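Local coordinates for malic enzyme (PDB 3NV9), which probably catalyses the oxidative decarboxylation of malate to pyruvate, using NAD or NADP as the electron acceptor, at residues Ile322-Ala327 with Ile345-Arg350; Ile225-Ser230 with Ile248-Ser253; Val309-Ile314 with Lys339-Tyr344. All blocks are in the same frame, centred on the assembly; numbering follows the deposited sequence.

Followed from the N terminus, the first contact to close is interaction 2, in which I225-S230 meets I248-S253 after a loop of 17 residues built round helix 229-240. It is complete before the other two begin. Interactions 3 and 1 then cross, since their segments alternate along the chain as 309-314, 322-327, 339-344 and 345-350; neither nests inside the other. Interaction 1 pairs two strands of the Rossmann sheet that interaction 2 also reaches, while interaction 3 joins two helix ends lying over it. V323 CG2 packs on I314 CG1 and A343 CB, and I225 CD1 meets W313 CZ3, so interaction 3 touches both of the others.

Interaction 1: Ile322-Ala327 with Ile345-Arg350; sequences IVFCCA and IVATGR. With NA (sodium ion), chain J.
F324 holds its CG anti to the carbonyl carbon, beside the backbone N (chi1 -63°), and this leaves the CD1 side of the ring next to A347, with CD1 3.4 Å from A347 CB. The methyl reaches the ring obliquely, whereas I345 CG2 sits at the ring edge, near its plane. I322 and I345 lie side by side, pointing the same way, with I322 CG1 against I345 CD1.

The backbone evidence is that of a parallel sheet. The short strand axes approach to 4.7 Å at 12°, and three bonds alternate between partners: V323 N to I345 O at 2.9 Å, nearly straight at 170°, A347 N to V323 O at 3.1 Å, and C325 N to A347 O at 2.9 Å. CA-H...O contacts to I345 O, V323 O and C325 O supplement them.

At T348, OG1 stands between the backbone N and the carbonyl carbon. There it does two jobs: it accepts R350 N at 3.1 Å, which makes an ST turn, and it coordinates the sodium ion at 2.7 Å. The turn brings R350 O to the same ion, also at 2.7 Å, and P354 O is a third ligand. A water bridges the two segments, donating to A327 O and accepting from G349 N.

These strands and the intervening helix 335-340 form a beta-alpha-beta unit of the Rossmann sheet. Strand 345-348 is outermost within the chain, while strand 322-325 also bonds to strand 297-300. Helix 193-213 covers the face of I322, F324 and I345; helix 335-340 covers that of V346 and T348. Beyond the sheet's end, T66 of the second subunit hydrogen-bonds G349 O.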
loop_
_atom_site.group_PDB
_atom_site.type_symbol
_atom_site.label_atom_id
_atom_site.label_comp_id
_atom_site.label_asym_id
_atom_site.label_seq_id
_atom_site.Cartn_x
_atom_site.Cartn_y
_atom_site.Cartn_z
ATOM N N ILE A 322 -0.004 -37.066 18.478
ATOM C CA ILE A 322 0.256 -35.757 17.982
ATOM C C ILE A 322 -1.084 -35.179 17.504
ATOM O O ILE A 322 -1.679 -35.735 16.600
ATOM C CB ILE A 322 1.197 -35.844 16.806
ATOM C CG1 ILE A 322 2.587 -36.229 17.305
ATOM C CG2 ILE A 322 1.250 -34.539 16.039
ATOM C CD1 ILE A 322 3.469 -36.729 16.168
ATOM N N VAL A 323 -1.521 -34.067 18.102
ATOM C CA VAL A 323 -2.789 -33.434 17.736
ATOM C C VAL A 323 -2.594 -31.971 17.340
ATOM O O VAL A 323 -2.177 -31.193 18.166
ATOM C CB VAL A 323 -3.758 -33.475 18.921
ATOM C CG1 VAL A 323 -5.062 -32.792 18.593
ATOM C CG2 VAL A 323 -3.966 -34.983 19.440
ATOM N N PHE A 324 -2.891 -31.599 16.081
ATOM C CA PHE A 324 -2.896 -30.178 15.703
ATOM C C PHE A 324 -4.323 -29.652 15.584
ATOM O O PHE A 324 -5.090 -30.118 14.773
ATOM C CB PHE A 324 -2.104 -29.937 14.413
ATOM C CG PHE A 324 -0.622 -30.279 14.511
ATOM C CD1 PHE A 324 -0.011 -30.589 15.745
ATOM C CD2 PHE A 324 0.183 -30.230 13.362
ATOM C CE1 PHE A 324 1.367 -30.871 15.791
ATOM C CE2 PHE A 324 1.555 -30.512 13.405
ATOM C CZ PHE A 324 2.145 -30.857 14.616
ATOM N N CYS A 325 -4.663 -28.671 16.413
ATOM C CA CYS A 325 -5.987 -28.034 16.399
ATOM C C CYS A 325 -5.794 -26.546 16.111
ATOM O O CYS A 325 -5.645 -25.745 17.036
ATOM C CB CYS A 325 -6.620 -28.176 17.770
ATOM S SG CYS A 325 -7.160 -29.817 18.122
ATOM N N CYS A 326 -5.817 -26.160 14.845
ATOM C CA CYS A 326 -5.311 -24.824 14.516
ATOM C C CYS A 326 -6.400 -23.755 14.206
ATOM O O CYS A 326 -6.106 -22.656 13.777
ATOM C CB CYS A 326 -4.206 -24.954 13.440
ATOM S SG CYS A 326 -2.742 -25.900 14.151
ATOM N N ALA A 327 -7.658 -24.072 14.468
ATOM C CA ALA A 327 -8.699 -23.068 14.223
ATOM C C ALA A 327 -8.454 -21.853 15.111
ATOM O O ALA A 327 -8.012 -21.955 16.251
ATOM C CB ALA A 327 -10.162 -23.658 14.428
ATOM N N ILE A 345 1.816 -34.325 22.200
ATOM C CA ILE A 345 2.147 -33.066 21.531
ATOM C C ILE A 345 0.853 -32.464 20.992
ATOM O O ILE A 345 0.060 -33.160 20.328
ATOM C CB ILE A 345 3.137 -33.302 20.384
ATOM C CG1 ILE A 345 4.501 -33.763 20.921
ATOM C CG2 ILE A 345 3.273 -32.092 19.457
ATOM C CD1 ILE A 345 5.345 -34.409 19.875
ATOM N N VAL A 346 0.643 -31.187 21.307
ATOM C CA VAL A 346 -0.533 -30.417 20.853
ATOM C C VAL A 346 -0.074 -29.060 20.327
ATOM O O VAL A 346 0.687 -28.331 21.007
ATOM C CB VAL A 346 -1.548 -30.141 22.033
ATOM C CG1 VAL A 346 -2.839 -29.481 21.513
ATOM C CG2 VAL A 346 -1.888 -31.413 22.788
ATOM N N ALA A 347 -0.536 -28.731 19.123
ATOM C CA ALA A 347 -0.307 -27.427 18.526
ATOM C C ALA A 347 -1.629 -26.727 18.299
ATOM O O ALA A 347 -2.645 -27.378 17.993
ATOM C CB ALA A 347 0.354 -27.576 17.205
ATOM N N THR A 348 -1.599 -25.400 18.386
ATOM C CA THR A 348 -2.703 -24.553 17.927
ATOM C C THR A 348 -2.166 -23.455 17.015
ATOM O O THR A 348 -0.961 -23.350 16.768
ATOM C CB THR A 348 -3.530 -23.910 19.119
ATOM O OG1 THR A 348 -2.875 -22.770 19.635
ATOM C CG2 THR A 348 -3.759 -24.854 20.249
ATOM N N GLY A 349 -3.071 -22.632 16.524
ATOM C CA GLY A 349 -2.732 -21.460 15.726
ATOM C C GLY A 349 -2.338 -20.245 16.544
ATOM O O GLY A 349 -1.929 -19.246 15.986
ATOM N N ARG A 350 -2.401 -20.334 17.858
ATOM C CA ARG A 350 -2.227 -19.175 18.747
ATOM C C ARG A 350 -0.843 -19.068 19.383
ATOM O O ARG A 350 -0.252 -20.081 19.752
ATOM C CB ARG A 350 -3.282 -19.230 19.873
ATOM C CG ARG A 350 -4.675 -19.119 19.362
ATOM C CD ARG A 350 -5.761 -19.483 20.372
ATOM N NE ARG A 350 -5.645 -18.698 21.592
ATOM C CZ ARG A 350 -6.630 -18.490 22.470
ATOM N NH1 ARG A 350 -7.868 -18.951 22.249
ATOM N NH2 ARG A 350 -6.394 -17.750 23.546
HETATM NA NA NA J . -0.199 -22.811 19.884
HETATM O O HOH W 1 -5.437 -21.786 17.085
#

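Interaction 2: Ile225-Ser230 with Ile248-Ser253; sequences IGAGSS and IVMFDS. With SO4 (sulfate ion), chain G.
G226 and F251 meet where the first strand of a Rossmann beta-alpha-beta unit runs into its glycine-rich turn, beside the end of the next strand. The sequence G226-A227-G228 fits the Gly-X-Gly signature that receives a dinucleotide in this fold, with G228 as N-cap of helix 229-240.

Backbone bonding across the contact is slight. G226 N donates to F251 O at 2.8 Å, with a bent N-H...O angle of 133°, and I225 and F251 form a parallel bridge. A227 N also lies near that oxygen, but its angle is too poor for a bond. G226 has a positive phi of 114°, which suits glycine as the chain leaves the strand.

Van der Waals contacts come from M250 and A227. M250 sets CG anti to the backbone N and bends at chi3 (90°), carrying SD to 3.6 Å from G226 O and CE to 4.0 Å from A227 CB; the second of these is the apolar pair. The same A227 methyl lies 3.8 Å from D252 CB. I225 and F251 direct their side chains to the other side of the sheet, where both touch I288 of helix 288-292, while M250 faces helix 229-240.

Two polar groups have partners beyond the two segments. The D252 side chain leads away from the glycine turn, and its OD2 makes salt bridges with R261 and K273; N231 ND2 bonds to G226 O.

A sulfate, probably from the crystallisation liquor, lies beside the turn, between A227 and S253, consistent with a place for an anionic part of the cofactor. Its bonds are all weak: A227 N reaches O2 at 3.2 Å and O1 at 3.3 Å, while S253 N reaches O3 at 3.5 Å.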
loop_
_atom_site.group_PDB
_atom_site.type_symbol
_atom_site.label_atom_id
_atom_site.label_comp_id
_atom_site.label_asym_id
_atom_site.label_seq_id
_atom_site.Cartn_x
_atom_site.Cartn_y
_atom_site.Cartn_z
ATOM N N ILE A 225 -9.139 -33.693 9.943
ATOM C CA ILE A 225 -10.527 -33.251 10.202
ATOM C C ILE A 225 -10.726 -31.926 9.468
ATOM O O ILE A 225 -10.157 -30.871 9.883
ATOM C CB ILE A 225 -10.856 -33.016 11.702
ATOM C CG1 ILE A 225 -10.344 -34.140 12.622
ATOM C CG2 ILE A 225 -12.366 -32.679 11.921
ATOM C CD1 ILE A 225 -10.933 -35.458 12.435
ATOM N N GLY A 226 -11.470 -31.997 8.357
ATOM C CA GLY A 226 -11.758 -30.824 7.523
ATOM C C GLY A 226 -11.111 -30.972 6.158
ATOM O O GLY A 226 -9.984 -31.432 6.068
ATOM N N ALA A 227 -11.822 -30.585 5.103
ATOM C CA ALA A 227 -11.302 -30.590 3.753
ATOM C C ALA A 227 -11.192 -29.191 3.176
ATOM O O ALA A 227 -11.244 -29.013 1.950
ATOM C CB ALA A 227 -12.170 -31.409 2.862
ATOM N N GLY A 228 -10.993 -28.203 4.040
ATOM C CA GLY A 228 -10.775 -26.841 3.563
ATOM C C GLY A 228 -9.471 -26.679 2.808
ATOM O O GLY A 228 -8.733 -27.653 2.602
ATOM N N SER A 229 -9.175 -25.452 2.401
ATOM C CA SER A 229 -8.030 -25.206 1.515
ATOM C C SER A 229 -6.723 -25.407 2.253
ATOM O O SER A 229 -5.779 -25.903 1.666
ATOM C CB SER A 229 -8.079 -23.835 0.886
ATOM O OG SER A 229 -7.784 -22.844 1.861
ATOM N N SER A 230 -6.684 -25.055 3.539
ATOM C CA SER A 230 -5.485 -25.357 4.388
ATOM C C SER A 230 -5.215 -26.849 4.559
ATOM O O SER A 230 -4.131 -27.312 4.259
ATOM C CB SER A 230 -5.550 -24.696 5.761
ATOM O OG SER A 230 -5.567 -23.286 5.588
ATOM N N ILE A 248 -3.709 -42.623 5.400
ATOM C CA ILE A 248 -4.231 -41.265 5.607
ATOM C C ILE A 248 -5.768 -41.199 5.379
ATOM O O ILE A 248 -6.259 -41.684 4.367
ATOM C CB ILE A 248 -3.494 -40.278 4.637
ATOM C CG1 ILE A 248 -2.149 -39.850 5.228
ATOM C CG2 ILE A 248 -4.284 -39.020 4.385
ATOM C CD1 ILE A 248 -1.377 -39.007 4.312
ATOM N N VAL A 249 -6.526 -40.606 6.302
ATOM C CA VAL A 249 -7.916 -40.308 5.987
ATOM C C VAL A 249 -8.214 -38.811 6.153
ATOM O O VAL A 249 -7.966 -38.267 7.242
ATOM C CB VAL A 249 -8.924 -40.931 6.989
ATOM C CG1 VAL A 249 -10.275 -41.140 6.313
ATOM C CG2 VAL A 249 -8.396 -42.132 7.706
ATOM N N MET A 250 -8.810 -38.189 5.140
ATOM C CA MET A 250 -9.455 -36.873 5.328
ATOM C C MET A 250 -11.023 -36.894 5.505
ATOM O O MET A 250 -11.716 -37.644 4.820
ATOM C CB MET A 250 -9.032 -35.943 4.199
ATOM C CG MET A 250 -9.726 -34.631 4.180
ATOM S SD MET A 250 -8.642 -33.429 3.410
ATOM C CE MET A 250 -9.003 -33.478 1.695
ATOM N N PHE A 251 -11.577 -36.072 6.402
ATOM C CA PHE A 251 -13.051 -35.930 6.497
ATOM C C PHE A 251 -13.551 -34.534 6.095
ATOM O O PHE A 251 -12.955 -33.513 6.469
ATOM C CB PHE A 251 -13.583 -36.261 7.887
ATOM C CG PHE A 251 -13.362 -37.684 8.314
ATOM C CD1 PHE A 251 -12.070 -38.145 8.657
ATOM C CD2 PHE A 251 -14.449 -38.586 8.415
ATOM C CE1 PHE A 251 -11.867 -39.492 9.065
ATOM C CE2 PHE A 251 -14.254 -39.945 8.856
ATOM C CZ PHE A 251 -12.978 -40.393 9.166
ATOM N N ASP A 252 -14.639 -34.483 5.317
ATOM C CA ASP A 252 -15.363 -33.231 5.132
ATOM C C ASP A 252 -16.662 -33.249 5.977
ATOM O O ASP A 252 -16.798 -34.103 6.871
ATOM C CB ASP A 252 -15.591 -32.961 3.651
ATOM C CG ASP A 252 -16.558 -33.914 3.039
ATOM O OD1 ASP A 252 -17.109 -34.728 3.800
ATOM O OD2 ASP A 252 -16.751 -33.846 1.811
ATOM N N SER A 253 -17.588 -32.313 5.734
ATOM C CA SER A 253 -18.854 -32.253 6.520
ATOM C C SER A 253 -19.712 -33.537 6.434
ATOM O O SER A 253 -20.355 -33.939 7.417
ATOM C CB SER A 253 -19.707 -31.031 6.146
ATOM O OG SER A 253 -19.841 -30.856 4.730
HETATM S S SO4 G . -15.200 -29.288 4.902
HETATM O O1 SO4 G . -14.932 -30.115 6.098
HETATM O O2 SO4 G . -14.590 -29.787 3.667
HETATM O O3 SO4 G . -16.656 -29.169 4.625
HETATM O O4 SO4 G . -14.538 -28.017 5.158
#

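Interaction 3: Val309-Ile314 with Lys339-Tyr344; sequences VKAEWI and KEAGAY
The flat groups that meet across this contact are backbone carbonyls, not rings: A311 O lies 3.4 Å from A341 CB, and A341 O lies 3.6 Å from I314 CG2. The W313 indole takes no part in the pairing; K310 CB covers one of its faces, 3.7 Å above the plane and offset toward the rim. The Y344 ring, likewise apart, makes a cation-pi contact with K320.

Three apolar pairs make up the side-chain contact between the start of helix 311-315 and the turn after helix 335-340, and no hydrogen bond passes between the segments. I314 keeps CG1 anti to the carbonyl carbon (chi1 -73°), which leaves CG2 anti to the backbone N and against the turn, 3.9 Å from A341 CB and 4.1 Å from A343 CB. A311 CB meets A341 CB at 4.1 Å. The A341 methyl is therefore approached by both A311 and I314, three residues apart, about one turn of the helix.

The turn owes its shape to a Schellman motif closing helix 335-340: G342 N bonds back to K339 O at 2.9 Å, and the positive phi of G342 redirects the chain toward strand 345-348. K310 is the N-cap of the partner helix.

Beneath the contact lies strand 322-325. A338 of helix 335-340 packs on both I314 and A343, while W313 rests on helix 288-292.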
loop_
_atom_site.group_PDB
_atom_site.type_symbol
_atom_site.label_atom_id
_atom_site.label_comp_id
_atom_site.label_asym_id
_atom_site.label_seq_id
_atom_site.Cartn_x
_atom_site.Cartn_y
_atom_site.Cartn_z
ATOM N N VAL A 309 -13.023 -31.243 17.745
ATOM C CA VAL A 309 -12.154 -32.361 18.022
ATOM C C VAL A 309 -12.559 -32.912 19.378
ATOM O O VAL A 309 -12.637 -32.168 20.338
ATOM C CB VAL A 309 -10.669 -31.928 17.973
ATOM C CG1 VAL A 309 -9.747 -32.963 18.664
ATOM C CG2 VAL A 309 -10.279 -31.666 16.542
ATOM N N LYS A 310 -12.819 -34.218 19.470
ATOM C CA LYS A 310 -13.375 -34.814 20.702
ATOM C C LYS A 310 -12.295 -35.417 21.564
ATOM O O LYS A 310 -11.291 -35.911 21.023
ATOM C CB LYS A 310 -14.408 -35.878 20.338
ATOM C CG LYS A 310 -15.647 -35.320 19.637
ATOM C CD LYS A 310 -16.723 -36.409 19.312
ATOM C CE LYS A 310 -17.976 -35.761 18.687
ATOM N NZ LYS A 310 -18.834 -36.633 17.850
ATOM N N ALA A 311 -12.469 -35.334 22.890
ATOM C CA ALA A 311 -11.579 -35.954 23.871
ATOM C C ALA A 311 -11.451 -37.435 23.627
ATOM O O ALA A 311 -10.369 -38.035 23.821
ATOM C CB ALA A 311 -12.115 -35.764 25.292
ATOM N N GLU A 312 -12.591 -38.030 23.271
ATOM C CA GLU A 312 -12.699 -39.471 23.073
ATOM C C GLU A 312 -11.939 -39.919 21.809
ATOM O O GLU A 312 -11.359 -40.990 21.799
ATOM C CB GLU A 312 -14.164 -39.929 23.038
ATOM C CG GLU A 312 -14.842 -39.693 21.704
ATOM C CD GLU A 312 -16.093 -40.550 21.487
ATOM O OE1 GLU A 312 -16.182 -41.618 22.149
ATOM O OE2 GLU A 312 -16.969 -40.165 20.643
ATOM N N TRP A 313 -11.960 -39.132 20.747
ATOM C CA TRP A 313 -11.131 -39.459 19.567
ATOM C C TRP A 313 -9.656 -39.589 19.966
ATOM O O TRP A 313 -8.982 -40.537 19.571
ATOM C CB TRP A 313 -11.250 -38.387 18.503
ATOM C CG TRP A 313 -12.602 -38.222 17.944
ATOM C CD1 TRP A 313 -13.681 -39.082 18.083
ATOM C CD2 TRP A 313 -13.040 -37.168 17.097
ATOM N NE1 TRP A 313 -14.763 -38.590 17.394
ATOM C CE2 TRP A 313 -14.394 -37.436 16.757
ATOM C CE3 TRP A 313 -12.429 -36.010 16.593
ATOM C CZ2 TRP A 313 -15.151 -36.567 15.944
ATOM C CZ3 TRP A 313 -13.177 -35.154 15.769
ATOM C CH2 TRP A 313 -14.526 -35.433 15.467
ATOM N N ILE A 314 -9.193 -38.636 20.784
ATOM C CA ILE A 314 -7.787 -38.487 21.182
ATOM C C ILE A 314 -7.366 -39.681 22.032
ATOM O O ILE A 314 -6.342 -40.316 21.755
ATOM C CB ILE A 314 -7.559 -37.097 21.892
ATOM C CG1 ILE A 314 -7.617 -35.957 20.854
ATOM C CG2 ILE A 314 -6.250 -37.035 22.609
ATOM C CD1 ILE A 314 -7.529 -34.528 21.439
ATOM N N LYS A 339 -4.466 -32.658 26.371
ATOM C CA LYS A 339 -3.484 -33.306 27.271
ATOM C C LYS A 339 -4.160 -34.286 28.255
ATOM O O LYS A 339 -3.708 -35.422 28.435
ATOM C CB LYS A 339 -2.647 -32.259 28.012
ATOM C CG LYS A 339 -1.558 -31.584 27.159
ATOM C CD LYS A 339 -0.253 -32.402 27.101
ATOM C CE LYS A 339 0.652 -31.944 25.932
ATOM N NZ LYS A 339 1.380 -30.673 26.287
ATOM N N GLU A 340 -5.254 -33.833 28.876
ATOM C CA GLU A 340 -6.007 -34.625 29.824
ATOM C C GLU A 340 -6.462 -35.886 29.145
ATOM O O GLU A 340 -6.537 -36.901 29.773
ATOM C CB GLU A 340 -7.249 -33.857 30.264
ATOM C CG GLU A 340 -7.025 -32.963 31.449
ATOM C CD GLU A 340 -8.245 -32.131 31.827
ATOM O OE1 GLU A 340 -9.231 -32.011 31.005
ATOM O OE2 GLU A 340 -8.180 -31.583 32.967
ATOM N N ALA A 341 -6.797 -35.798 27.863
ATOM C CA ALA A 341 -7.219 -36.961 27.091
ATOM C C ALA A 341 -6.077 -37.847 26.526
ATOM O O ALA A 341 -6.351 -38.786 25.789
ATOM C CB ALA A 341 -8.147 -36.518 25.968
ATOM N N GLY A 342 -4.818 -37.509 26.815
ATOM C CA GLY A 342 -3.678 -38.364 26.482
ATOM C C GLY A 342 -2.741 -37.873 25.392
ATOM O O GLY A 342 -1.812 -38.581 25.022
ATOM N N ALA A 343 -2.959 -36.664 24.880
ATOM C CA ALA A 343 -2.157 -36.163 23.761
ATOM C C ALA A 343 -0.755 -35.872 24.272
ATOM O O ALA A 343 -0.579 -35.361 25.383
ATOM C CB ALA A 343 -2.778 -34.922 23.150
ATOM N N TYR A 344 0.237 -36.225 23.470
ATOM C CA TYR A 344 1.613 -36.021 23.895
ATOM C C TYR A 344 2.151 -34.653 23.443
ATOM O O TYR A 344 2.859 -33.941 24.201
ATOM C CB TYR A 344 2.457 -37.154 23.350
ATOM C CG TYR A 344 3.864 -37.132 23.830
ATOM C CD1 TYR A 344 4.180 -37.300 25.177
ATOM C CD2 TYR A 344 4.887 -36.953 22.939
ATOM C CE1 TYR A 344 5.513 -37.282 25.598
ATOM C CE2 TYR A 344 6.196 -36.964 23.341
ATOM C CZ TYR A 344 6.506 -37.111 24.648
ATOM O OH TYR A 344 7.838 -37.082 24.985
#